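Local coordinates for enoyl-CoA hydratase/isomerase family protein (PDB 3L3S), which probably acts as a hydro-lyase of the crotonase superfamily in fatty acid metabolism, at residues 8-12 against 38-44; 155-160 against 181-185. All coordinates share one frame; numbering follows the deposited sequence.

Interaction 1: residues 8-12 against 38-44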
ATOM      1  N   LEU B   8      -5.266  26.730 -22.816  1.00 33.59           N
ATOM      2  CA  LEU B   8      -6.747  26.846 -22.958  1.00 32.24           C
ATOM      3  C   LEU B   8      -7.477  26.015 -21.903  1.00 33.61           C
ATOM      4  O   LEU B   8      -7.407  24.777 -21.899  1.00 32.66           O
ATOM      5  CB  LEU B   8      -7.185  26.437 -24.372  1.00 34.69           C
ATOM      6  CG  LEU B   8      -8.662  26.524 -24.774  1.00 36.39           C
ATOM      7  CD1 LEU B   8      -9.126  27.992 -24.849  1.00 39.75           C
ATOM      8  CD2 LEU B   8      -8.857  25.798 -26.120  1.00 38.00           C
ATOM      9  N   LEU B   9      -8.221  26.719 -21.051  1.00 34.86           N
ATOM     10  CA  LEU B   9      -8.971  26.114 -19.958  1.00 34.75           C
ATOM     11  C   LEU B   9     -10.316  26.790 -19.749  1.00 35.87           C
ATOM     12  O   LEU B   9     -10.419  28.018 -19.773  1.00 38.09           O
ATOM     13  CB  LEU B   9      -8.177  26.259 -18.661  1.00 35.37           C
ATOM     14  CG  LEU B   9      -7.822  25.081 -17.756  1.00 36.80           C
ATOM     15  CD1 LEU B   9      -7.285  25.685 -16.477  1.00 36.65           C
ATOM     16  CD2 LEU B   9      -9.010  24.203 -17.434  1.00 36.46           C
ATOM     17  N   GLY B  10     -11.329  25.976 -19.474  1.00 35.26           N
ATOM     18  CA  GLY B  10     -12.660  26.488 -19.210  1.00 36.28           C
ATOM     19  C   GLY B  10     -12.924  26.415 -17.721  1.00 37.40           C
ATOM     20  O   GLY B  10     -12.672  25.380 -17.100  1.00 36.83           O
ATOM     21  N   GLU B  11     -13.383  27.525 -17.143  1.00 37.83           N
ATOM     22  CA  GLU B  11     -13.684  27.604 -15.711  1.00 38.92           C
ATOM     23  C   GLU B  11     -15.122  28.038 -15.448  1.00 40.78           C
ATOM     24  O   GLU B  11     -15.599  29.014 -16.043  1.00 40.98           O
ATOM     25  CB  GLU B  11     -12.749  28.601 -15.019  1.00 39.13           C
ATOM     26  CG  GLU B  11     -11.338  28.116 -14.792  1.00 40.90           C
ATOM     27  CD  GLU B  11     -10.417  29.201 -14.295  1.00 41.42           C
ATOM     28  OE1 GLU B  11     -10.723  29.825 -13.260  1.00 44.64           O
ATOM     29  OE2 GLU B  11      -9.381  29.435 -14.941  1.00 42.71           O
ATOM     30  N   VAL B  12     -15.814  27.284 -14.587  1.00 41.12           N
ATOM     31  CA  VAL B  12     -17.196  27.578 -14.177  1.00 41.75           C
ATOM     32  C   VAL B  12     -17.397  27.207 -12.710  1.00 41.95           C
ATOM     33  O   VAL B  12     -17.121  26.073 -12.311  1.00 41.32           O
ATOM     34  CB  VAL B  12     -18.308  26.849 -15.039  1.00 42.22           C
ATOM     35  CG1 VAL B  12     -18.573  27.587 -16.339  1.00 42.43           C
ATOM     36  CG2 VAL B  12     -17.941  25.407 -15.328  1.00 45.06           C
ATOM     37  N   LEU B  38      -3.320  25.715 -15.969  1.00 26.46           N
ATOM     38  CA  LEU B  38      -3.820  24.839 -14.910  1.00 26.74           C
ATOM     39  C   LEU B  38      -3.288  25.244 -13.555  1.00 26.15           C
ATOM     40  O   LEU B  38      -4.000  25.131 -12.562  1.00 27.57           O
ATOM     41  CB  LEU B  38      -3.471  23.380 -15.182  1.00 26.19           C
ATOM     42  CG  LEU B  38      -4.396  22.549 -16.074  1.00 28.59           C
ATOM     43  CD1 LEU B  38      -3.695  21.241 -16.415  1.00 27.23           C
ATOM     44  CD2 LEU B  38      -5.735  22.281 -15.372  1.00 28.33           C
ATOM     45  N   HIS B  39      -2.064  25.769 -13.528  1.00 25.11           N
ATOM     46  CA  HIS B  39      -1.445  26.199 -12.281  1.00 28.84           C
ATOM     47  C   HIS B  39      -2.004  27.540 -11.812  1.00 30.11           C
ATOM     48  O   HIS B  39      -2.212  27.733 -10.617  1.00 31.74           O
ATOM     49  CB  HIS B  39       0.077  26.245 -12.417  1.00 30.14           C
ATOM     50  CG  HIS B  39       0.819  25.941 -11.150  1.00 31.78           C
ATOM     51  ND1 HIS B  39       2.180  25.733 -11.129  1.00 34.51           N
ATOM     52  CD2 HIS B  39       0.412  25.868  -9.858  1.00 33.05           C
ATOM     53  CE1 HIS B  39       2.579  25.558  -9.882  1.00 34.75           C
ATOM     54  NE2 HIS B  39       1.526  25.635  -9.091  1.00 32.96           N
ATOM     55  N   ASP B  40      -2.303  28.424 -12.765  1.00 32.01           N
ATOM     56  CA  ASP B  40      -2.870  29.740 -12.483  1.00 33.28           C
ATOM     57  C   ASP B  40      -4.271  29.593 -11.902  1.00 32.51           C
ATOM     58  O   ASP B  40      -4.636  30.298 -10.962  1.00 32.79           O
ATOM     59  CB  ASP B  40      -2.933  30.584 -13.762  1.00 37.46           C
ATOM     60  CG  ASP B  40      -1.883  31.676 -13.791  1.00 42.22           C
ATOM     61  OD1 ASP B  40      -1.000  31.635 -14.681  1.00 44.64           O
ATOM     62  OD2 ASP B  40      -1.943  32.580 -12.922  1.00 45.33           O
ATOM     63  N   ALA B  41      -5.006  28.614 -12.425  1.00 31.68           N
ATOM     64  CA  ALA B  41      -6.370  28.307 -11.996  1.00 31.98           C
ATOM     65  C   ALA B  41      -6.398  27.697 -10.594  1.00 32.30           C
ATOM     66  O   ALA B  41      -7.356  27.882  -9.845  1.00 32.32           O
ATOM     67  CB  ALA B  41      -7.027  27.359 -12.997  1.00 32.29           C
ATOM     68  N   LEU B  42      -5.324  26.990 -10.254  1.00 33.17           N
ATOM     69  CA  LEU B  42      -5.166  26.337  -8.963  1.00 34.42           C
ATOM     70  C   LEU B  42      -4.699  27.318  -7.877  1.00 34.36           C
ATOM     71  O   LEU B  42      -5.170  27.243  -6.742  1.00 33.27           O
ATOM     72  CB  LEU B  42      -4.196  25.157  -9.089  1.00 35.19           C
ATOM     73  CG  LEU B  42      -3.917  24.305  -7.851  1.00 34.21           C
ATOM     74  CD1 LEU B  42      -5.172  23.549  -7.429  1.00 35.07           C
ATOM     75  CD2 LEU B  42      -2.786  23.366  -8.152  1.00 34.77           C
ATOM     76  N   ARG B  43      -3.786  28.228  -8.234  1.00 36.55           N
ATOM     77  CA  ARG B  43      -3.270  29.241  -7.299  1.00 38.85           C
ATOM     78  C   ARG B  43      -4.386  30.187  -6.878  1.00 38.65           C
ATOM     79  O   ARG B  43      -4.472  30.572  -5.709  1.00 40.36           O
ATOM     80  CB  ARG B  43      -2.129  30.050  -7.916  1.00 40.06           C
ATOM     81  CG  ARG B  43      -0.807  29.311  -8.005  1.00 46.61           C
ATOM     82  CD  ARG B  43       0.290  30.231  -8.509  1.00 49.71           C
ATOM     83  NE  ARG B  43       1.418  29.496  -9.081  1.00 52.22           N
ATOM     84  CZ  ARG B  43       1.665  29.384 -10.385  1.00 54.11           C
ATOM     85  NH1 ARG B  43       0.861  29.951 -11.278  1.00 54.90           N
ATOM     86  NH2 ARG B  43       2.735  28.719 -10.800  1.00 54.07           N
ATOM     87  N   ARG B  44      -5.284  30.470  -7.823  1.00 38.12           N
ATOM     88  CA  ARG B  44      -6.431  31.341  -7.598  1.00 38.56           C
ATOM     89  C   ARG B  44      -7.521  30.622  -6.820  1.00 37.84           C
ATOM     90  O   ARG B  44      -8.183  31.230  -5.988  1.00 40.43           O
ATOM     91  CB  ARG B  44      -6.989  31.864  -8.929  1.00 39.60           C
ATOM     92  CG  ARG B  44      -6.071  32.862  -9.646  1.00 41.81           C
ATOM     93  CD  ARG B  44      -6.678  33.421 -10.937  1.00 41.93           C
ATOM     94  NE  ARG B  44      -6.785  32.427 -12.010  1.00 41.39           N
ATOM     95  CZ  ARG B  44      -7.925  32.068 -12.599  1.00 42.54           C
ATOM     96  NH1 ARG B  44      -9.087  32.612 -12.235  1.00 43.06           N
ATOM     97  NH2 ARG B  44      -7.904  31.142 -13.545  1.00 41.31           N
TER
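Leu9 and Glu11, on one side of the edge strand 9-14, meet Leu38, Ala41 and Arg44 of helix 32-45 in a strand-on-helix contact that is apolar at one end and closed by a salt bridge at the other. The strand and helix segments run in nearly the same direction, 21° apart, with their axes 10.1 Å from each other. Leu9 reaches across with one methyl, CD1, which lies 3.9 Å from CB of Ala41 and equally near CD2 of Leu38. Alanine suits its place because a bare methyl lets the neighbouring carboxylate pass over it: OE2 of Glu11 is 3.7 Å from CB of Ala41. This is the crotonase fold, in which helices pack on a beta sheet; strand 17-22, hydrogen-bonded to 9-14, contributes Leu20, which touches the side chains of Leu9, Glu11 and Ala41. Glu11 is extended beyond CG, and its OE2 takes NH2 of Arg44 at 2.7 Å through the syn lone pair, the oxygen lying in the guanidinium plane. The second link, from NH1 of Arg44 to OE1 of Glu11 at 3.4 Å, is long and weak; the carboxylate and guanidinium planes lie 37° apart. The bend at chi3 (-69°) folds the arginine back, and its NE makes a weak bond to Asp40 O. A glutamine in place of Glu11 would probably leave the Arg44 guanidinium without its charged mate and freer to turn.

Interaction 2: residues 155-160 against 181-185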
ATOM      1  N   VAL B 155       1.569   8.119  -9.721  1.00 14.90           N
ATOM      2  CA  VAL B 155       0.923   6.806  -9.886  1.00 15.84           C
ATOM      3  C   VAL B 155       1.360   5.816  -8.784  1.00 16.31           C
ATOM      4  O   VAL B 155       0.520   5.102  -8.232  1.00 15.26           O
ATOM      5  CB  VAL B 155       1.170   6.195 -11.315  1.00 14.18           C
ATOM      6  CG1 VAL B 155       0.484   4.845 -11.464  1.00 13.33           C
ATOM      7  CG2 VAL B 155       0.631   7.119 -12.390  1.00 16.12           C
ATOM      8  N   SER B 156       2.651   5.834  -8.433  1.00 17.72           N
ATOM      9  CA  SER B 156       3.206   4.964  -7.387  1.00 17.23           C
ATOM     10  C   SER B 156       2.636   5.226  -5.998  1.00 16.94           C
ATOM     11  O   SER B 156       2.814   4.419  -5.091  1.00 15.61           O
ATOM     12  CB  SER B 156       4.721   5.076  -7.330  1.00 16.44           C
ATOM     13  OG  SER B 156       5.109   6.404  -7.011  1.00 21.78           O
ATOM     14  N   ARG B 157       1.964   6.366  -5.841  1.00 17.39           N
ATOM     15  CA  ARG B 157       1.354   6.714  -4.571  1.00 18.24           C
ATOM     16  C   ARG B 157      -0.072   6.209  -4.445  1.00 19.43           C
ATOM     17  O   ARG B 157      -0.591   6.118  -3.331  1.00 22.12           O
ATOM     18  CB  ARG B 157       1.433   8.222  -4.318  1.00 18.06           C
ATOM     19  CG  ARG B 157       2.613   8.646  -3.417  1.00 18.52           C
ATOM     20  CD  ARG B 157       3.963   8.292  -4.025  1.00 18.20           C
ATOM     21  NE  ARG B 157       5.086   8.831  -3.267  1.00 22.92           N
ATOM     22  CZ  ARG B 157       6.371   8.712  -3.612  1.00 22.28           C
ATOM     23  NH1 ARG B 157       6.730   8.061  -4.717  1.00 20.04           N
ATOM     24  NH2 ARG B 157       7.305   9.258  -2.845  1.00 19.76           N
ATOM     25  N   VAL B 158      -0.682   5.830  -5.573  1.00 18.75           N
ATOM     26  CA  VAL B 158      -2.066   5.354  -5.570  1.00 18.37           C
ATOM     27  C   VAL B 158      -2.303   3.866  -5.889  1.00 19.84           C
ATOM     28  O   VAL B 158      -3.436   3.392  -5.798  1.00 21.98           O
ATOM     29  CB  VAL B 158      -3.011   6.276  -6.421  1.00 20.71           C
ATOM     30  CG1 VAL B 158      -2.985   7.730  -5.886  1.00 20.68           C
ATOM     31  CG2 VAL B 158      -2.668   6.224  -7.913  1.00 16.20           C
ATOM     32  N   ILE B 159      -1.274   3.154  -6.343  1.00 19.79           N
ATOM     33  CA  ILE B 159      -1.388   1.709  -6.621  1.00 20.78           C
ATOM     34  C   ILE B 159      -0.168   0.993  -6.043  1.00 21.91           C
ATOM     35  O   ILE B 159       0.843   1.632  -5.765  1.00 24.17           O
ATOM     36  CB  ILE B 159      -1.584   1.347  -8.152  1.00 21.67           C
ATOM     37  CG1 ILE B 159      -0.422   1.829  -9.022  1.00 22.40           C
ATOM     38  CG2 ILE B 159      -2.882   1.906  -8.676  1.00 19.68           C
ATOM     39  CD1 ILE B 159      -0.546   1.439 -10.490  1.00 24.15           C
ATOM     40  N   GLY B 160      -0.257  -0.330  -5.899  1.00 25.46           N
ATOM     41  CA  GLY B 160       0.826  -1.137  -5.335  1.00 25.04           C
ATOM     42  C   GLY B 160       2.111  -1.170  -6.146  1.00 26.43           C
ATOM     43  O   GLY B 160       2.091  -0.852  -7.337  1.00 26.24           O
ATOM     44  N   ALA B 181      -9.670  -2.238  -9.156  1.00 22.62           N
ATOM     45  CA  ALA B 181      -9.059  -3.234  -8.288  1.00 24.53           C
ATOM     46  C   ALA B 181      -7.670  -2.822  -7.772  1.00 24.60           C
ATOM     47  O   ALA B 181      -7.267  -3.214  -6.672  1.00 24.75           O
ATOM     48  CB  ALA B 181      -8.987  -4.583  -9.017  1.00 22.51           C
ATOM     49  N   ALA B 182      -6.982  -1.975  -8.537  1.00 23.49           N
ATOM     50  CA  ALA B 182      -5.643  -1.520  -8.172  1.00 24.59           C
ATOM     51  C   ALA B 182      -5.630  -0.271  -7.288  1.00 24.90           C
ATOM     52  O   ALA B 182      -4.639  -0.000  -6.611  1.00 24.02           O
ATOM     53  CB  ALA B 182      -4.809  -1.286  -9.430  1.00 22.35           C
ATOM     54  N   GLY B 183      -6.727   0.483  -7.314  1.00 24.81           N
ATOM     55  CA  GLY B 183      -6.830   1.705  -6.540  1.00 25.69           C
ATOM     56  C   GLY B 183      -6.437   2.936  -7.328  1.00 26.00           C
ATOM     57  O   GLY B 183      -6.082   3.954  -6.747  1.00 29.85           O
ATOM     58  N   LEU B 184      -6.493   2.836  -8.653  1.00 26.52           N
ATOM     59  CA  LEU B 184      -6.149   3.943  -9.547  1.00 25.92           C
ATOM     60  C   LEU B 184      -7.339   4.897  -9.635  1.00 26.08           C
ATOM     61  O   LEU B 184      -7.160   6.104  -9.783  1.00 26.68           O
ATOM     62  CB  LEU B 184      -5.738   3.390 -10.914  1.00 24.08           C
ATOM     63  CG  LEU B 184      -5.058   4.192 -12.026  1.00 24.36           C
ATOM     64  CD1 LEU B 184      -3.842   4.987 -11.508  1.00 22.65           C
ATOM     65  CD2 LEU B 184      -4.634   3.219 -13.117  1.00 20.70           C
ATOM     66  N   ILE B 185      -8.546   4.335  -9.531  1.00 25.12           N
ATOM     67  CA  ILE B 185      -9.794   5.100  -9.519  1.00 25.32           C
ATOM     68  C   ILE B 185     -10.606   4.649  -8.298  1.00 25.77           C
ATOM     69  O   ILE B 185     -10.322   3.591  -7.730  1.00 24.72           O
ATOM     70  CB  ILE B 185     -10.626   4.948 -10.834  1.00 26.19           C
ATOM     71  CG1 ILE B 185     -10.794   3.470 -11.207  1.00 26.00           C
ATOM     72  CG2 ILE B 185      -9.994   5.782 -11.950  1.00 26.28           C
ATOM     73  CD1 ILE B 185     -11.730   3.174 -12.353  1.00 28.27           C
TER
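Ile159 packs closely against the end of helix 176-182, its CG2 methyl set between Ala182 and Leu184. CG2 of Ile159 lies 3.8 Å from CB of Ala182, 3.9 Å from CB of Leu184 and 3.3 Å from Ala182 O. Chi1 of Ile159 (60°) directs CG2 to this helix end by placing CG1 between the backbone N and the carbonyl carbon. The small side chain of Ala182 admits the beta-branched one. Gly183 has positive phi (94°) and is the C-prime residue of a Schellman motif; a side chain here would press on Val158 O as well as on the preceding carbonyl. Leu184 then turns inward, and its CD1 meets CG2 of Val158 at 4.0 Å, more loosely touching Val155 while helix 118-124 packs on it. Gly160 is the exposed edge and barely meets the helix end. Arg157 instead reaches the subunit interface, where its NH2 makes a hydrogen bond to His223 O of the second subunit. No hydrogen bond joins the two segments, and Val158 O and Gly183 O, both acceptors 2.9 Å apart, are likely to cost rather than add to binding, which implies that the contact probably rests on its apolar packing.

Overall arrangement
Interaction 1 closes before interaction 2 opens along the chain, and the two lie on opposite sides of its centre, with centres 26 Å apart and nearest atoms about 15 Å apart. They share no helix or strand. Residues 8-12 form part of strand 9-14, an outermost strand of the six-stranded mixed sheet, while residues 181-185 lead from helix 176-182 toward strand 187-188 at the other edge. Interaction 1 packs helix 32-45 against strand 9-14 and touches no other subunit. Interaction 2 joins the loop between helices 150-155 and 161-170 to the C-terminal end of helix 176-182, close to the subunit interfaces of the trimer.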